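PDB 4KL0: inosine-uridine nucleoside N-ribohydrolase from Xanthomonas oryzae pv. oryzae, which is a calcium-binding bacterial effector of unknown function that may hydrolyse N-glycosyl bonds, as its nucleoside hydrolase family does. Local coordinates for residues Q98-T103 against R108-F113; V256-L261 against L302-I307; G241-G246 against Y252-Q257. All blocks are in the same frame, centred on the assembly; numbering follows the deposited sequence.

Interaction 1: residues Q98-T103 against R108-F113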
# COMPACT_ATOMS: atom_id res chain seq x y z
N GLN A 98 7.75 3.61 -15.51
CA GLN A 98 7.78 4.39 -16.76
C GLN A 98 6.85 5.63 -16.81
O GLN A 98 5.97 5.84 -15.95
CB GLN A 98 7.46 3.45 -17.92
CG GLN A 98 5.99 3.09 -17.99
CD GLN A 98 5.62 2.22 -19.18
OE1 GLN A 98 4.83 2.63 -20.06
NE2 GLN A 98 6.15 1.00 -19.20
N ASP A 99 7.03 6.47 -17.83
CA ASP A 99 6.23 7.65 -17.98
C ASP A 99 4.76 7.33 -18.23
O ASP A 99 4.41 6.32 -18.84
CB ASP A 99 6.74 8.44 -19.18
CG ASP A 99 7.96 9.32 -18.85
OD1 ASP A 99 8.30 9.52 -17.65
OD2 ASP A 99 8.57 9.83 -19.84
N TYR A 100 3.89 8.23 -17.83
CA TYR A 100 2.50 8.03 -18.09
C TYR A 100 1.91 9.40 -18.27
O TYR A 100 2.52 10.41 -17.92
CB TYR A 100 1.87 7.22 -16.89
CG TYR A 100 1.85 8.00 -15.61
CD1 TYR A 100 0.78 8.81 -15.28
CD2 TYR A 100 2.95 7.96 -14.78
CE1 TYR A 100 0.78 9.54 -14.10
CE2 TYR A 100 2.98 8.67 -13.62
CZ TYR A 100 1.90 9.48 -13.30
OH TYR A 100 1.94 10.20 -12.12
N PRO A 101 0.71 9.49 -18.84
CA PRO A 101 0.11 10.80 -19.13
C PRO A 101 -0.37 11.58 -17.88
O PRO A 101 -0.95 10.95 -17.00
CB PRO A 101 -1.07 10.44 -20.03
CG PRO A 101 -1.40 9.04 -19.70
CD PRO A 101 -0.09 8.36 -19.34
N MET A 102 -0.08 12.88 -17.79
CA MET A 102 -0.42 13.76 -16.65
C MET A 102 -0.98 15.10 -17.14
O MET A 102 -0.28 15.83 -17.85
CB MET A 102 0.85 14.06 -15.80
CG MET A 102 1.01 13.39 -14.41
SD MET A 102 2.54 13.79 -13.48
CE MET A 102 3.71 13.10 -14.63
N THR A 103 -2.21 15.46 -16.79
CA THR A 103 -2.71 16.79 -17.04
C THR A 103 -2.01 17.79 -16.10
O THR A 103 -1.25 17.39 -15.19
CB THR A 103 -4.20 16.87 -16.71
OG1 THR A 103 -4.39 16.69 -15.28
CG2 THR A 103 -4.96 15.79 -17.45
N ARG A 108 0.36 18.93 -10.35
CA ARG A 108 0.42 19.40 -9.00
C ARG A 108 0.28 18.30 -7.95
O ARG A 108 1.09 18.17 -7.03
CB ARG A 108 -0.70 20.45 -8.84
CG ARG A 108 -0.57 21.37 -7.72
CD ARG A 108 -1.91 22.13 -7.63
NE ARG A 108 -1.80 23.28 -6.75
CZ ARG A 108 -2.62 24.31 -6.77
NH1 ARG A 108 -3.64 24.33 -7.64
NH2 ARG A 108 -2.43 25.33 -5.94
N GLU A 109 -0.75 17.47 -8.07
CA GLU A 109 -0.95 16.43 -7.06
C GLU A 109 0.08 15.30 -7.16
O GLU A 109 0.50 14.73 -6.18
CB GLU A 109 -2.37 15.87 -7.13
CG GLU A 109 -2.53 14.39 -6.57
CD GLU A 109 -2.49 14.20 -5.03
OE1 GLU A 109 -3.27 14.86 -4.28
OE2 GLU A 109 -1.69 13.33 -4.57
N HIS A 110 0.54 14.99 -8.37
CA HIS A 110 1.39 13.82 -8.53
C HIS A 110 2.84 14.18 -8.21
O HIS A 110 3.72 13.29 -8.21
CB HIS A 110 1.37 13.33 -9.98
CG HIS A 110 0.06 12.71 -10.42
ND1 HIS A 110 -0.02 11.82 -11.46
CD2 HIS A 110 -1.19 12.80 -9.89
CE1 HIS A 110 -1.27 11.38 -11.57
NE2 HIS A 110 -2.00 12.00 -10.65
N SER A 111 3.07 15.47 -7.93
CA SER A 111 4.43 15.91 -7.62
C SER A 111 4.60 16.10 -6.12
O SER A 111 5.59 16.69 -5.69
CB SER A 111 4.77 17.20 -8.35
OG SER A 111 3.98 18.25 -7.80
N LYS A 112 3.63 15.67 -5.31
CA LYS A 112 3.71 15.78 -3.83
C LYS A 112 4.78 14.87 -3.21
O LYS A 112 4.74 13.65 -3.36
CB LYS A 112 2.31 15.47 -3.27
CG LYS A 112 2.13 15.71 -1.76
CD LYS A 112 0.63 15.72 -1.45
CE LYS A 112 0.39 15.29 -0.00
NZ LYS A 112 -0.79 16.04 0.58
N PHE A 113 5.76 15.44 -2.50
CA PHE A 113 6.88 14.67 -1.94
C PHE A 113 7.23 15.30 -0.61
O PHE A 113 7.76 16.42 -0.54
CB PHE A 113 8.10 14.64 -2.90
CG PHE A 113 9.24 13.76 -2.44
CD1 PHE A 113 9.32 12.43 -2.81
CD2 PHE A 113 10.26 14.26 -1.60
CE1 PHE A 113 10.35 11.61 -2.41
CE2 PHE A 113 11.31 13.46 -1.18
CZ PHE A 113 11.38 12.12 -1.56
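Tyr100 and His110 meet through a short hydrogen bond, with 2.6 Å between Tyr100 OH and His110 ND1, and this pair forms the tight, buried part of the contact. The histidine nitrogen lies at the edge of the phenol, in its plane. The two rings do not stack: they meet rim to rim, their centroids 5.7 Å apart and their planes inclined at 36°. Tyr100 reaches this place with CG turned between its backbone N and carbonyl carbon (chi1 67°), which directs the phenol from the loop after strand 93-96 toward the end of helix 104-110. Beyond the two segments, Tyr100 OH is also bonded to Gly68 N, and Thr202 touches both ring residues.

Met102 supplies the looser flank, where the contact becomes partly exposed. Its side chain and that of His110 lie alongside one another, pointing opposite ways, and the closest approach is 3.5 Å from Met102 CG to His110 ND1. Farther along, Met102 SD comes within 3.7 Å of His110 CB. This sulfur sits obliquely to the imidazole, 61° off the ring normal, so the sulfur-aromatic contact has neither a face-on nor an edge-on geometry. On the exposed side Thr103 caps the start of helix 104-110 through Gln106 N.

The contact joins the loop after the outermost strand 93-96 of the nucleoside hydrolase sheet to the helix that follows it, with the Tyr100 side chain about 8 Å from that of the calcium ligand Asp35. Because a backbone N-H can only donate, Tyr100 OH serves as acceptor toward Gly68 while also engaging His110. Two bonds therefore grip a buried hydroxyl, limiting its freedom and giving the imidazole a defined polar partner, whichever group holds the shared proton.

Interaction 2: residues V256-L261 against L302-I307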
# COMPACT_ATOMS: atom_id res chain seq x y z
N VAL A 256 5.45 12.23 9.40
CA VAL A 256 4.65 12.52 8.20
C VAL A 256 3.13 12.52 8.49
O VAL A 256 2.37 13.37 7.97
CB VAL A 256 4.99 11.56 7.00
CG1 VAL A 256 6.37 11.74 6.63
CG2 VAL A 256 4.70 10.17 7.34
N GLN A 257 2.67 11.58 9.30
CA GLN A 257 1.25 11.57 9.58
C GLN A 257 0.86 12.80 10.40
O GLN A 257 -0.13 13.48 10.14
CB GLN A 257 0.82 10.29 10.26
CG GLN A 257 -0.63 10.34 10.70
CD GLN A 257 -1.61 10.32 9.56
OE1 GLN A 257 -2.01 9.24 9.08
NE2 GLN A 257 -1.99 11.50 9.08
N LYS A 258 1.67 13.10 11.41
CA LYS A 258 1.29 14.22 12.26
C LYS A 258 1.34 15.52 11.46
O LYS A 258 0.42 16.32 11.57
CB LYS A 258 2.14 14.21 13.55
CG LYS A 258 1.79 15.27 14.54
CD LYS A 258 2.70 15.10 15.74
CE LYS A 258 2.51 16.28 16.66
NZ LYS A 258 3.61 16.26 17.68
N ASN A 259 2.37 15.74 10.64
CA ASN A 259 2.47 17.00 9.91
C ASN A 259 1.39 17.11 8.81
O ASN A 259 0.79 18.20 8.62
CB ASN A 259 3.90 17.29 9.45
CG ASN A 259 4.89 17.37 10.64
OD1 ASN A 259 4.57 17.93 11.71
ND2 ASN A 259 6.11 16.81 10.44
N ALA A 260 1.12 16.02 8.07
CA ALA A 260 0.02 16.02 7.10
C ALA A 260 -1.30 16.45 7.76
O ALA A 260 -2.10 17.28 7.22
CB ALA A 260 -0.14 14.61 6.46
N LEU A 261 -1.56 15.93 8.95
CA LEU A 261 -2.81 16.20 9.60
C LEU A 261 -2.86 17.66 10.13
O LEU A 261 -3.91 18.33 10.07
CB LEU A 261 -3.03 15.21 10.72
CG LEU A 261 -4.49 15.23 11.09
CD1 LEU A 261 -5.38 14.77 9.89
CD2 LEU A 261 -4.70 14.36 12.32
N LEU A 302 -8.59 26.07 17.98
CA LEU A 302 -7.49 25.33 18.63
C LEU A 302 -6.22 25.21 17.82
O LEU A 302 -6.26 25.16 16.58
CB LEU A 302 -7.94 23.92 18.95
CG LEU A 302 -8.21 23.50 20.40
CD1 LEU A 302 -7.68 24.56 21.39
CD2 LEU A 302 -9.69 23.12 20.62
N SER A 303 -5.08 25.12 18.49
CA SER A 303 -3.85 24.85 17.77
C SER A 303 -3.78 23.33 17.52
O SER A 303 -4.56 22.55 18.09
CB SER A 303 -2.61 25.38 18.49
OG SER A 303 -2.37 24.59 19.64
N PHE A 304 -2.90 22.92 16.62
CA PHE A 304 -2.90 21.49 16.29
C PHE A 304 -2.47 20.62 17.48
O PHE A 304 -2.89 19.47 17.59
CB PHE A 304 -2.09 21.19 15.04
CG PHE A 304 -2.13 19.76 14.66
CD1 PHE A 304 -3.32 19.19 14.17
CD2 PHE A 304 -1.01 18.96 14.83
CE1 PHE A 304 -3.35 17.84 13.84
CE2 PHE A 304 -1.05 17.63 14.47
CZ PHE A 304 -2.22 17.08 14.00
N ASP A 305 -1.66 21.18 18.38
CA ASP A 305 -1.24 20.44 19.58
C ASP A 305 -2.40 20.04 20.48
O ASP A 305 -2.32 19.02 21.15
CB ASP A 305 -0.18 21.22 20.35
CG ASP A 305 1.09 21.40 19.55
OD1 ASP A 305 1.69 20.36 19.13
OD2 ASP A 305 1.47 22.58 19.31
N ALA A 306 -3.50 20.80 20.45
CA ALA A 306 -4.68 20.41 21.20
C ALA A 306 -5.64 19.53 20.43
O ALA A 306 -6.57 18.98 21.00
CB ALA A 306 -5.40 21.65 21.79
N ILE A 307 -5.41 19.39 19.11
CA ILE A 307 -6.24 18.51 18.26
C ILE A 307 -5.66 17.06 18.13
O ILE A 307 -6.42 16.07 18.22
CB ILE A 307 -6.39 19.13 16.86
CG1 ILE A 307 -7.26 20.40 16.95
CG2 ILE A 307 -7.02 18.10 15.92
CD1 ILE A 307 -8.70 20.08 17.32
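Phe304 points the far rim of its ring at helix 248-269, where Lys258 and Leu261, one turn apart, receive it. With CG anti to the Phe304 backbone N (chi1 -178°), the ring extends out from the short, weakly bonded helix 304-307.

Each partner meets the ring differently. The Lys258 side chain runs at a slant to that of Phe304 and brings an aliphatic carbon to the ring edge: Lys258 CG lies in the ring plane, 3.7 Å from Phe304 CE2. The same ring atom is 3.5 Å from the carbonyl oxygen Lys258 O, which touches it obliquely from out of the plane, a van der Waals contact. Leu261, by contrast, runs at about a right angle to the phenylalanine. Its CB stands off the plane, 3.9 Å from Phe304 CZ, while Leu261 CD2 lies beside the rim, 4.0 Å from Phe304 CE1 and as far from CZ. Backbone enters here too, since Leu261 C comes within 3.7 Å of Phe304 CE1. The ring thus packs against main chain as well as side chains.

Trp265 and Lys262, farther along helix 248-269, also touch Phe304, while Phe281 and Phe285 of helix 278-285 pack on Leu261. The short helix 304-307 is in this way packed onto the middle of the long helix 248-269, beside helix 278-285 and away from the annotated sites. At the polar margin the extended Lys258 chain carries NZ to 4.8 Å from Asp305 OD1, too far for contact between the charged atoms.

No hydrogen bond links the two segments. Cohesion across them must therefore come mainly from dispersion and burial of the aromatic rim, perhaps with a weak, longer-range attraction between lysine and aspartate.

Interaction 3: residues G241-G246 against Y252-Q257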
# COMPACT_ATOMS: atom_id res chain seq x y z
N GLY A 241 3.50 4.78 19.05
CA GLY A 241 4.09 3.47 19.37
C GLY A 241 5.29 3.08 18.54
O GLY A 241 6.27 2.54 19.05
N ILE A 242 5.25 3.37 17.25
CA ILE A 242 6.35 2.95 16.39
C ILE A 242 7.51 3.93 16.38
O ILE A 242 8.61 3.58 15.95
CB ILE A 242 5.92 2.62 14.91
CG1 ILE A 242 5.23 3.81 14.23
CG2 ILE A 242 4.99 1.42 14.89
CD1 ILE A 242 4.78 3.41 12.82
N ALA A 243 7.29 5.14 16.85
CA ALA A 243 8.35 6.11 16.91
C ALA A 243 9.08 6.07 18.27
O ALA A 243 10.15 6.64 18.42
CB ALA A 243 7.81 7.48 16.62
N ARG A 244 8.51 5.31 19.20
CA ARG A 244 8.89 5.42 20.62
C ARG A 244 10.38 5.18 20.85
O ARG A 244 11.03 5.87 21.65
CB ARG A 244 8.02 4.46 21.46
CG ARG A 244 8.08 4.64 23.00
CD ARG A 244 6.90 3.90 23.67
NE ARG A 244 5.60 4.53 23.41
CZ ARG A 244 4.50 3.87 23.01
NH1 ARG A 244 4.53 2.55 22.80
NH2 ARG A 244 3.37 4.53 22.80
N ASN A 245 10.94 4.23 20.13
CA ASN A 245 12.31 3.85 20.37
C ASN A 245 13.33 4.44 19.42
O ASN A 245 14.46 3.94 19.34
CB ASN A 245 12.44 2.34 20.37
CG ASN A 245 11.41 1.69 21.23
OD1 ASN A 245 11.29 2.03 22.41
ND2 ASN A 245 10.64 0.77 20.66
N GLY A 246 12.92 5.47 18.67
CA GLY A 246 13.86 6.19 17.83
C GLY A 246 14.22 5.50 16.52
O GLY A 246 15.23 5.84 15.89
N TYR A 252 9.99 8.80 11.02
CA TYR A 252 9.45 9.30 9.74
C TYR A 252 7.93 9.13 9.66
O TYR A 252 7.21 10.08 9.28
CB TYR A 252 10.14 8.63 8.54
CG TYR A 252 9.39 8.70 7.21
CD1 TYR A 252 8.56 7.64 6.82
CD2 TYR A 252 9.44 9.84 6.43
CE1 TYR A 252 7.85 7.70 5.63
CE2 TYR A 252 8.74 9.90 5.23
CZ TYR A 252 7.93 8.84 4.85
OH TYR A 252 7.22 8.91 3.66
N LEU A 253 7.43 7.93 9.98
CA LEU A 253 5.99 7.69 9.80
C LEU A 253 5.20 8.58 10.74
O LEU A 253 4.20 9.19 10.35
CB LEU A 253 5.60 6.24 10.08
CG LEU A 253 6.08 5.32 8.95
CD1 LEU A 253 5.94 3.86 9.39
CD2 LEU A 253 5.25 5.62 7.65
N ARG A 254 5.60 8.66 12.02
CA ARG A 254 4.84 9.50 12.91
C ARG A 254 4.90 10.97 12.46
O ARG A 254 3.88 11.64 12.45
CB ARG A 254 5.38 9.31 14.34
CG ARG A 254 4.62 10.17 15.40
CD ARG A 254 5.19 11.60 15.59
NE ARG A 254 6.65 11.69 15.53
CZ ARG A 254 7.46 11.40 16.54
NH1 ARG A 254 6.94 10.99 17.68
NH2 ARG A 254 8.79 11.48 16.40
N ASP A 255 6.08 11.44 12.05
CA ASP A 255 6.23 12.84 11.65
C ASP A 255 5.42 13.13 10.38
O ASP A 255 4.72 14.16 10.31
CB ASP A 255 7.68 13.23 11.45
CG ASP A 255 8.47 13.26 12.76
OD1 ASP A 255 7.84 13.17 13.85
OD2 ASP A 255 9.71 13.38 12.66
N VAL A 256 5.45 12.23 9.40
CA VAL A 256 4.65 12.52 8.20
C VAL A 256 3.13 12.52 8.49
O VAL A 256 2.37 13.37 7.97
CB VAL A 256 4.99 11.56 7.00
CG1 VAL A 256 6.37 11.74 6.63
CG2 VAL A 256 4.70 10.17 7.34
N GLN A 257 2.67 11.58 9.30
CA GLN A 257 1.25 11.57 9.58
C GLN A 257 0.86 12.80 10.40
O GLN A 257 -0.13 13.48 10.14
CB GLN A 257 0.82 10.29 10.26
CG GLN A 257 -0.63 10.34 10.70
CD GLN A 257 -1.61 10.32 9.56
OE1 GLN A 257 -2.01 9.24 9.08
NE2 GLN A 257 -1.99 11.50 9.08
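Side-chain packing between two consecutive helices, apolar for Ile242 with Leu253 and methyl-on-guanidinium for Ala243 with Arg254, draws the end of helix 236-243 against the early part of helix 248-269. The chains come close, with Ala243 CA and Arg254 CA 6.3 Å apart, and no hydrogen bond crosses between the two segments.

In the first pair Ile242 CD1 meets Leu253 CD1 at 3.6 Å and lies 4.0 Å from Leu253 CB, the side chains passing at a slant. Ile242 CG1 lies between its backbone N and carbonyl carbon (chi1 57°) and the chain then extends, carrying CD1 toward the second helix. Leu253 also touches Val43, Val44 and Thr47 of helix 41-54, the helix that carries the calcium ligand Asp42, and this cluster therefore continues into the interior.

The two helices are joined by a short connection within the nucleoside hydrolase fold. A type I turn from Ala243 to Gly246 begins it, closed by the bond from Gly246 N to Ala243 O, and Gly246 adopts a positive phi.

Ala243 makes the second pair with a single methyl. Its CB lies 3.8 Å from Arg254 CB, and it also sits over one face of the guanidinium, displaced toward the rim. Bends at chi2 (-88°) and chi3 of Arg254 fold the chain back so that this face reaches the methyl. Two acidic residues at its nitrogens restrain the group's rotation and probably stabilise its positive charge. Asp255 meets the guanidinium at its edge, in a salt bridge of 2.5 Å between Arg254 NE and Asp255 OD1. That oxygen is met on its anti side, 31° out of the carboxylate plane, and Arg254 NH2 adds a weak bond to it. Arg254 NH1 forms a further salt bridge to Glu240 of the first helix.

Overall arrangement
Interactions 2 and 3 are neighbours on one element: both use helix 248-269, share Val256 and Gln257, and have centres 14 Å apart. Interaction 3 joins the early part of that helix to the preceding helix, whereas 302-307 returns to it from much later in the chain. Interaction 1 stands apart, its centre 27 Å from each of the others, and closes earlier in the sequence without touching them. Neither interaction 1 nor 3 touches the calcium ion, which is about 12 Å from the His110 side chain and about 11 Å from that of Leu253. Side chain to side chain, Tyr100 is about 8 Å from Asp35 and Leu253 about 8 Å from Asp42, outside the direct ligands. Interaction 2 lies away from the annotated sites.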